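Local coordinates for protein phospholipase C-beta (PLC-beta) (Sepia officinalis, PDB 3QR0) that belongs to the phospholipase C-beta family, uniting PH, EF-hand-like, TIM-barrel (X and Y) and C2 domains in one chain that carries a calcium ion, at residues V671-Y676 with V719-S724; G732-P737 with P749-S754. All blocks are in the same frame, centred on the assembly; numbering follows the deposited sequence.

Overall arrangement
Both contacts are largely buried and lie in the C2 domain, with their centres about 9 Å apart. Contact 1 joins neighbouring antiparallel strands within one sheet through a run of five paired residues, whereas contact 2 joins an edge strand of that sheet to an edge strand of the other by a single bridge. They meet because strands 718-725 and 730-737 are neighbours: V723 N probably hydrogen-bonds to G732 O, and R720 is bonded to H733. In contact 1 an apolar face turned toward the other sheet backs a polar face that holds glycerol. Contact 2 relies more on a histidine and an arginine that meet backbone carbonyls, and on two arginines that stack.

Contact 1: V671-Y676 with V719-S724; sequences VEVEMY and VRIIVS. With GOL (glycerol), chain E.
The hydroxyl oxygen of Y676 is gripped from both strands: R720 NH1 reaches it at 3.2 Å from across the contact, and it gives its own proton to E674 OE1 at 2.6 Å. These antiparallel strands lie side by side in one sheet of the C2-domain beta sandwich, where E672 with I722 and E674 with R720 form hydrogen-bonded pairs. A tyrosine suits the spot because its hydroxyl can accept from a guanidinium and donate to a carboxylate at once. With CG anti to the backbone N (chi1 -175°) and an extended chain, R720 passes the rim of the ring, its CD near the ring plane and 3.6 Å from Y676 CE2. The hydroxyl then lies almost in the guanidinium plane, while I722 CG1 covers one guanidinium face and R720 NE is hydrogen-bonded to H733. E674 OE1 also forms a salt bridge with R684.

The face that carries V671, V673, V719 and I721 is apolar. V673 CG1 meets V719 CG2 at 3.7 Å, and V671 packs on I721; such beta-branched residues fit an extended backbone, and V673 and M675 continue onto F708 of the opposing sheet. On the face of E672, E674 and R720 a glycerol takes a bond from R720 NH1 and donates through O1 to E672 OE1 and through O2 to E674 OE2. Beside it, one water donates to E672 OE1 at 2.6 Å and is hydrogen-bonded to S724 OG at 2.7 Å.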
ATOM      1  N   VAL A 671       2.282 -13.241  17.087  1.00 24.97           N
ATOM      2  CA  VAL A 671       2.926 -12.634  15.935  1.00 24.06           C
ATOM      3  C   VAL A 671       3.576 -13.714  15.088  1.00 24.35           C
ATOM      4  O   VAL A 671       4.163 -14.667  15.616  1.00 25.14           O
ATOM      5  CB  VAL A 671       3.979 -11.600  16.364  1.00 23.86           C
ATOM      6  CG1 VAL A 671       4.601 -10.910  15.132  1.00 22.61           C
ATOM      7  CG2 VAL A 671       3.353 -10.576  17.312  1.00 23.43           C
ATOM      8  N   GLU A 672       3.430 -13.574  13.776  1.00 23.84           N
ATOM      9  CA  GLU A 672       4.047 -14.467  12.808  1.00 24.15           C
ATOM     10  C   GLU A 672       4.976 -13.679  11.882  1.00 23.24           C
ATOM     11  O   GLU A 672       4.772 -12.489  11.648  1.00 22.48           O
ATOM     12  CB  GLU A 672       2.969 -15.145  11.971  1.00 24.39           C
ATOM     13  CG  GLU A 672       2.148 -16.172  12.706  1.00 26.61           C
ATOM     14  CD  GLU A 672       1.008 -16.687  11.854  1.00 28.64           C
ATOM     15  OE1 GLU A 672       0.003 -15.959  11.721  1.00 29.48           O
ATOM     16  OE2 GLU A 672       1.125 -17.806  11.307  1.00 30.46           O
ATOM     17  N   VAL A 673       5.995 -14.351  11.360  1.00 23.23           N
ATOM     18  CA  VAL A 673       6.926 -13.733  10.426  1.00 22.79           C
ATOM     19  C   VAL A 673       7.113 -14.652   9.227  1.00 23.08           C
ATOM     20  O   VAL A 673       7.457 -15.827   9.384  1.00 23.82           O
ATOM     21  CB  VAL A 673       8.291 -13.439  11.082  1.00 23.02           C
ATOM     22  CG1 VAL A 673       9.225 -12.761  10.083  1.00 22.30           C
ATOM     23  CG2 VAL A 673       8.108 -12.555  12.316  1.00 23.00           C
ATOM     24  N   GLU A 674       6.853 -14.119   8.041  1.00 22.88           N
ATOM     25  CA  GLU A 674       6.949 -14.883   6.800  1.00 23.31           C
ATOM     26  C   GLU A 674       7.886 -14.190   5.820  1.00 23.13           C
ATOM     27  O   GLU A 674       8.181 -12.995   5.961  1.00 22.88           O
ATOM     28  CB  GLU A 674       5.554 -15.072   6.183  1.00 23.12           C
ATOM     29  CG  GLU A 674       4.679 -16.019   7.002  1.00 24.08           C
ATOM     30  CD  GLU A 674       3.430 -16.513   6.285  1.00 24.16           C
ATOM     31  OE1 GLU A 674       3.090 -16.006   5.192  1.00 22.98           O
ATOM     32  OE2 GLU A 674       2.791 -17.443   6.829  1.00 26.18           O
ATOM     33  N   MET A 675       8.366 -14.953   4.841  1.00 23.63           N
ATOM     34  CA  MET A 675       9.173 -14.405   3.756  1.00 24.06           C
ATOM     35  C   MET A 675       8.634 -14.895   2.417  1.00 24.07           C
ATOM     36  O   MET A 675       8.264 -16.068   2.282  1.00 24.44           O
ATOM     37  CB  MET A 675      10.648 -14.795   3.924  1.00 24.82           C
ATOM     38  CG  MET A 675      11.576 -14.229   2.855  1.00 26.09           C
ATOM     39  SD  MET A 675      13.340 -14.352   3.240  1.00 31.77           S
ATOM     40  CE  MET A 675      13.418 -13.506   4.822  1.00 27.85           C
ATOM     41  N   TYR A 676       8.578 -13.987   1.442  1.00 23.31           N
ATOM     42  CA  TYR A 676       8.159 -14.308   0.074  1.00 23.18           C
ATOM     43  C   TYR A 676       9.197 -13.766  -0.891  1.00 23.11           C
ATOM     44  O   TYR A 676       9.606 -12.606  -0.790  1.00 22.82           O
ATOM     45  CB  TYR A 676       6.785 -13.701  -0.260  1.00 22.76           C
ATOM     46  CG  TYR A 676       5.834 -13.682   0.904  1.00 22.51           C
ATOM     47  CD1 TYR A 676       5.208 -14.845   1.336  1.00 23.93           C
ATOM     48  CD2 TYR A 676       5.576 -12.506   1.592  1.00 22.53           C
ATOM     49  CE1 TYR A 676       4.344 -14.836   2.429  1.00 23.11           C
ATOM     50  CE2 TYR A 676       4.716 -12.488   2.683  1.00 23.14           C
ATOM     51  CZ  TYR A 676       4.099 -13.655   3.093  1.00 22.40           C
ATOM     52  OH  TYR A 676       3.243 -13.637   4.176  1.00 22.49           O
ATOM     53  N   VAL A 719      10.199  -9.530   3.781  1.00 22.23           N
ATOM     54  CA  VAL A 719       9.866 -10.125   5.063  1.00 22.36           C
ATOM     55  C   VAL A 719       8.599  -9.446   5.556  1.00 22.24           C
ATOM     56  O   VAL A 719       8.376  -8.247   5.298  1.00 21.66           O
ATOM     57  CB  VAL A 719      11.036 -10.012   6.082  1.00 22.97           C
ATOM     58  CG1 VAL A 719      11.342  -8.552   6.427  1.00 23.55           C
ATOM     59  CG2 VAL A 719      10.727 -10.813   7.334  1.00 22.99           C
ATOM     60  N   ARG A 720       7.744 -10.219   6.221  1.00 22.10           N
ATOM     61  CA  ARG A 720       6.440  -9.736   6.623  1.00 21.99           C
ATOM     62  C   ARG A 720       6.122 -10.130   8.053  1.00 22.21           C
ATOM     63  O   ARG A 720       6.230 -11.304   8.411  1.00 22.21           O
ATOM     64  CB  ARG A 720       5.366 -10.302   5.697  1.00 21.86           C
ATOM     65  CG  ARG A 720       3.990  -9.750   5.963  1.00 22.52           C
ATOM     66  CD  ARG A 720       3.008 -10.205   4.917  1.00 23.44           C
ATOM     67  NE  ARG A 720       1.646  -9.821   5.272  1.00 24.37           N
ATOM     68  CZ  ARG A 720       0.590 -10.632   5.277  1.00 24.53           C
ATOM     69  NH1 ARG A 720       0.697 -11.917   4.949  1.00 25.14           N
ATOM     70  NH2 ARG A 720      -0.590 -10.147   5.624  1.00 24.10           N
ATOM     71  N   ILE A 721       5.720  -9.144   8.853  1.00 22.10           N
ATOM     72  CA  ILE A 721       5.234  -9.368  10.216  1.00 22.74           C
ATOM     73  C   ILE A 721       3.707  -9.334  10.207  1.00 22.50           C
ATOM     74  O   ILE A 721       3.119  -8.382   9.699  1.00 22.23           O
ATOM     75  CB  ILE A 721       5.776  -8.290  11.186  1.00 22.90           C
ATOM     76  CG1 ILE A 721       7.287  -8.458  11.384  1.00 24.49           C
ATOM     77  CG2 ILE A 721       5.070  -8.368  12.542  1.00 23.45           C
ATOM     78  CD1 ILE A 721       7.929  -7.364  12.267  1.00 25.77           C
ATOM     79  N   ILE A 722       3.073 -10.370  10.755  1.00 22.89           N
ATOM     80  CA  ILE A 722       1.614 -10.438  10.848  1.00 22.74           C
ATOM     81  C   ILE A 722       1.208 -10.638  12.305  1.00 23.19           C
ATOM     82  O   ILE A 722       1.693 -11.548  12.971  1.00 23.32           O
ATOM     83  CB  ILE A 722       1.014 -11.591   9.998  1.00 22.73           C
ATOM     84  CG1 ILE A 722       1.552 -11.576   8.561  1.00 22.33           C
ATOM     85  CG2 ILE A 722      -0.514 -11.479   9.978  1.00 23.08           C
ATOM     86  CD1 ILE A 722       2.799 -12.414   8.344  1.00 23.56           C
ATOM     87  N   VAL A 723       0.327  -9.778  12.801  1.00 23.39           N
ATOM     88  CA  VAL A 723      -0.176  -9.906  14.160  1.00 24.10           C
ATOM     89  C   VAL A 723      -1.635 -10.341  14.115  1.00 24.83           C
ATOM     90  O   VAL A 723      -2.437  -9.761  13.378  1.00 24.61           O
ATOM     91  CB  VAL A 723      -0.048  -8.596  14.954  1.00 23.99           C
ATOM     92  CG1 VAL A 723      -0.471  -8.821  16.400  1.00 23.42           C
ATOM     93  CG2 VAL A 723       1.384  -8.049  14.884  1.00 23.07           C
ATOM     94  N   SER A 724      -1.966 -11.357  14.910  1.00 26.14           N
ATOM     95  CA  SER A 724      -3.314 -11.921  14.958  1.00 27.13           C
ATOM     96  C   SER A 724      -3.794 -12.113  16.389  1.00 28.52           C
ATOM     97  O   SER A 724      -2.988 -12.263  17.310  1.00 28.70           O
ATOM     98  CB  SER A 724      -3.336 -13.279  14.249  1.00 27.28           C
ATOM     99  OG  SER A 724      -2.910 -13.165  12.902  1.00 27.25           O
TER
HETATM  100  C1  GOL E1202      -0.021 -15.750   8.536  1.00 41.98           C
HETATM  101  O1  GOL E1202      -0.658 -16.746   9.305  1.00 42.66           O
HETATM  102  C2  GOL E1202      -0.398 -15.973   7.081  1.00 41.50           C
HETATM  103  O2  GOL E1202       0.303 -17.082   6.574  1.00 39.31           O
HETATM  104  C3  GOL E1202      -0.094 -14.731   6.252  1.00 42.09           C
HETATM  105  O3  GOL E1202      -1.302 -14.148   5.824  1.00 42.28           O
HETATM  106  O   HOH W   1      -0.265 -13.616  12.919  1.00 27.55           O

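Contact 2: G732-P737 with P749-S754; sequences GHRVMP and PLRNES
R734 and R751 lay their guanidinium groups flat on one another, centres 3.8 Å apart and planes at 21°, with R751 NH2 over the middle of the R734 group. A bend at chi2 (66°) swings the end of R734 back over the crossing strand, where NH1 donates to P749 O at 2.9 Å, meeting a lone pair in the carbonyl plane. Arginine suits this place because its flat end can stack through a face while bonding at its rim. Beside the stack, H733 and R751 form an antiparallel hydrogen-bonded pair, R751 N to H733 O at 2.7 Å and H733 N to R751 O at 2.9 Å. G732, lacking a side chain, lets L750 CB and R751 O come close.

The H733 ring turns its edge to the carbonyls of R751 and N752. Its NE2 makes a weak bond to N752 O, and a water 2.9 Å from NE2 donates to E753 O.

Further out, E615 forms a salt bridge with R751 NH1 and would partly offset the like charges of the stack. R720 NE of the adjoining strand is hydrogen-bonded to H733 ND1, which would help to set the rotation of the ring. Segments 732-737 and 749-751 run at 102° to each other. Strand 730-737 ends one sheet and strand 746-751 ends the other, so this lone bridge joins the two four-stranded sheets along one side of the C2 beta sandwich.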
ATOM      1  N   GLY A 732      -3.047  -6.699  12.299  1.00 22.24           N
ATOM      2  CA  GLY A 732      -2.255  -5.837  11.436  1.00 21.48           C
ATOM      3  C   GLY A 732      -1.018  -6.535  10.913  1.00 21.25           C
ATOM      4  O   GLY A 732      -0.675  -7.636  11.355  1.00 21.09           O
ATOM      5  N   HIS A 733      -0.354  -5.897   9.958  1.00 20.74           N
ATOM      6  CA  HIS A 733       0.848  -6.449   9.371  1.00 20.85           C
ATOM      7  C   HIS A 733       1.790  -5.342   8.915  1.00 20.83           C
ATOM      8  O   HIS A 733       1.455  -4.155   8.959  1.00 19.82           O
ATOM      9  CB  HIS A 733       0.486  -7.362   8.191  1.00 21.17           C
ATOM     10  CG  HIS A 733       0.228  -6.627   6.915  1.00 21.05           C
ATOM     11  ND1 HIS A 733       0.860  -6.945   5.734  1.00 22.37           N
ATOM     12  CD2 HIS A 733      -0.572  -5.567   6.641  1.00 21.13           C
ATOM     13  CE1 HIS A 733       0.461  -6.113   4.786  1.00 22.51           C
ATOM     14  NE2 HIS A 733      -0.412  -5.270   5.309  1.00 21.44           N
ATOM     15  N   ARG A 734       2.976  -5.745   8.480  1.00 21.15           N
ATOM     16  CA  ARG A 734       3.921  -4.828   7.856  1.00 21.59           C
ATOM     17  C   ARG A 734       4.841  -5.595   6.912  1.00 22.02           C
ATOM     18  O   ARG A 734       5.442  -6.590   7.309  1.00 22.13           O
ATOM     19  CB  ARG A 734       4.738  -4.089   8.920  1.00 21.65           C
ATOM     20  CG  ARG A 734       5.592  -2.942   8.383  1.00 22.78           C
ATOM     21  CD  ARG A 734       4.747  -1.801   7.844  1.00 23.40           C
ATOM     22  NE  ARG A 734       5.591  -0.730   7.311  1.00 24.40           N
ATOM     23  CZ  ARG A 734       5.973   0.355   7.981  1.00 26.57           C
ATOM     24  NH1 ARG A 734       5.575   0.572   9.235  1.00 26.41           N
ATOM     25  NH2 ARG A 734       6.755   1.245   7.380  1.00 27.60           N
ATOM     26  N   VAL A 735       4.932  -5.126   5.665  1.00 22.34           N
ATOM     27  CA  VAL A 735       5.802  -5.716   4.657  1.00 22.73           C
ATOM     28  C   VAL A 735       7.078  -4.881   4.557  1.00 23.58           C
ATOM     29  O   VAL A 735       7.016  -3.659   4.411  1.00 23.04           O
ATOM     30  CB  VAL A 735       5.093  -5.778   3.283  1.00 22.91           C
ATOM     31  CG1 VAL A 735       6.050  -6.231   2.187  1.00 22.56           C
ATOM     32  CG2 VAL A 735       3.896  -6.720   3.347  1.00 22.44           C
ATOM     33  N   MET A 736       8.225  -5.547   4.653  1.00 24.14           N
ATOM     34  CA  MET A 736       9.523  -4.895   4.605  1.00 24.99           C
ATOM     35  C   MET A 736      10.380  -5.548   3.515  1.00 24.73           C
ATOM     36  O   MET A 736      10.928  -6.624   3.722  1.00 24.68           O
ATOM     37  CB  MET A 736      10.215  -5.018   5.963  1.00 25.88           C
ATOM     38  CG  MET A 736       9.540  -4.219   7.072  1.00 28.31           C
ATOM     39  SD  MET A 736      10.259  -4.560   8.692  1.00 34.71           S
ATOM     40  CE  MET A 736       9.577  -6.182   9.015  1.00 33.53           C
ATOM     41  N   PRO A 737      10.478  -4.910   2.337  1.00 24.67           N
ATOM     42  CA  PRO A 737      11.348  -5.446   1.284  1.00 24.86           C
ATOM     43  C   PRO A 737      12.794  -5.506   1.761  1.00 25.49           C
ATOM     44  O   PRO A 737      13.240  -4.589   2.448  1.00 25.30           O
ATOM     45  CB  PRO A 737      11.188  -4.428   0.151  1.00 24.69           C
ATOM     46  CG  PRO A 737       9.881  -3.766   0.421  1.00 24.17           C
ATOM     47  CD  PRO A 737       9.800  -3.678   1.902  1.00 24.36           C
ATOM     48  N   PRO A 749       5.290   0.172  13.100  1.00 21.55           N
ATOM     49  CA  PRO A 749       3.866   0.504  13.055  1.00 21.41           C
ATOM     50  C   PRO A 749       3.119  -0.416  12.100  1.00 20.83           C
ATOM     51  O   PRO A 749       3.569  -0.649  10.972  1.00 20.58           O
ATOM     52  CB  PRO A 749       3.854   1.954  12.558  1.00 21.36           C
ATOM     53  CG  PRO A 749       5.182   2.501  13.001  1.00 21.63           C
ATOM     54  CD  PRO A 749       6.139   1.356  12.870  1.00 21.68           C
ATOM     55  N   LEU A 750       2.001  -0.954  12.564  1.00 20.86           N
ATOM     56  CA  LEU A 750       1.239  -1.924  11.788  1.00 20.62           C
ATOM     57  C   LEU A 750       0.264  -1.273  10.808  1.00 20.23           C
ATOM     58  O   LEU A 750      -0.225  -0.162  11.029  1.00 20.39           O
ATOM     59  CB  LEU A 750       0.482  -2.858  12.725  1.00 21.15           C
ATOM     60  CG  LEU A 750       1.354  -3.721  13.631  1.00 22.17           C
ATOM     61  CD1 LEU A 750       0.478  -4.497  14.625  1.00 23.30           C
ATOM     62  CD2 LEU A 750       2.208  -4.678  12.803  1.00 22.72           C
ATOM     63  N   ARG A 751      -0.009  -1.999   9.730  1.00 19.88           N
ATOM     64  CA  ARG A 751      -0.907  -1.582   8.667  1.00 20.04           C
ATOM     65  C   ARG A 751      -2.070  -2.553   8.557  1.00 20.04           C
ATOM     66  O   ARG A 751      -1.951  -3.731   8.933  1.00 19.31           O
ATOM     67  CB  ARG A 751      -0.157  -1.577   7.337  1.00 20.08           C
ATOM     68  CG  ARG A 751       1.097  -0.734   7.345  1.00 21.52           C
ATOM     69  CD  ARG A 751       0.744   0.726   7.295  1.00 23.45           C
ATOM     70  NE  ARG A 751       1.917   1.594   7.364  1.00 26.01           N
ATOM     71  CZ  ARG A 751       2.801   1.766   6.382  1.00 28.21           C
ATOM     72  NH1 ARG A 751       2.689   1.114   5.230  1.00 28.99           N
ATOM     73  NH2 ARG A 751       3.816   2.598   6.561  1.00 30.29           N
ATOM     74  N   ASN A 752      -3.203  -2.064   8.058  1.00 20.05           N
ATOM     75  CA  ASN A 752      -4.319  -2.950   7.751  1.00 20.53           C
ATOM     76  C   ASN A 752      -4.090  -3.599   6.382  1.00 20.77           C
ATOM     77  O   ASN A 752      -3.020  -3.438   5.792  1.00 20.26           O
ATOM     78  CB  ASN A 752      -5.682  -2.241   7.882  1.00 20.57           C
ATOM     79  CG  ASN A 752      -5.881  -1.101   6.901  1.00 19.45           C
ATOM     80  OD1 ASN A 752      -5.249  -1.028   5.847  1.00 17.76           O
ATOM     81  ND2 ASN A 752      -6.789  -0.194   7.252  1.00 18.72           N
ATOM     82  N   GLU A 753      -5.078  -4.337   5.889  1.00 21.87           N
ATOM     83  CA  GLU A 753      -4.917  -5.099   4.642  1.00 22.46           C
ATOM     84  C   GLU A 753      -4.710  -4.204   3.429  1.00 21.92           C
ATOM     85  O   GLU A 753      -4.013  -4.591   2.488  1.00 21.97           O
ATOM     86  CB  GLU A 753      -6.120  -6.006   4.392  1.00 23.16           C
ATOM     87  CG  GLU A 753      -6.325  -7.091   5.423  1.00 25.48           C
ATOM     88  CD  GLU A 753      -7.273  -6.683   6.539  1.00 28.45           C
ATOM     89  OE1 GLU A 753      -7.375  -5.469   6.844  1.00 30.17           O
ATOM     90  OE2 GLU A 753      -7.911  -7.587   7.115  1.00 30.20           O
ATOM     91  N   SER A 754      -5.299  -3.006   3.454  1.00 21.87           N
ATOM     92  CA  SER A 754      -5.121  -2.028   2.369  1.00 21.57           C
ATOM     93  C   SER A 754      -3.827  -1.220   2.514  1.00 21.39           C
ATOM     94  O   SER A 754      -3.585  -0.284   1.755  1.00 20.77           O
ATOM     95  CB  SER A 754      -6.318  -1.072   2.296  1.00 21.70           C
ATOM     96  OG  SER A 754      -6.346  -0.185   3.402  1.00 21.88           O
TER
HETATM   97  O   HOH W   2      -1.132  -4.228   2.652  1.00 19.74           O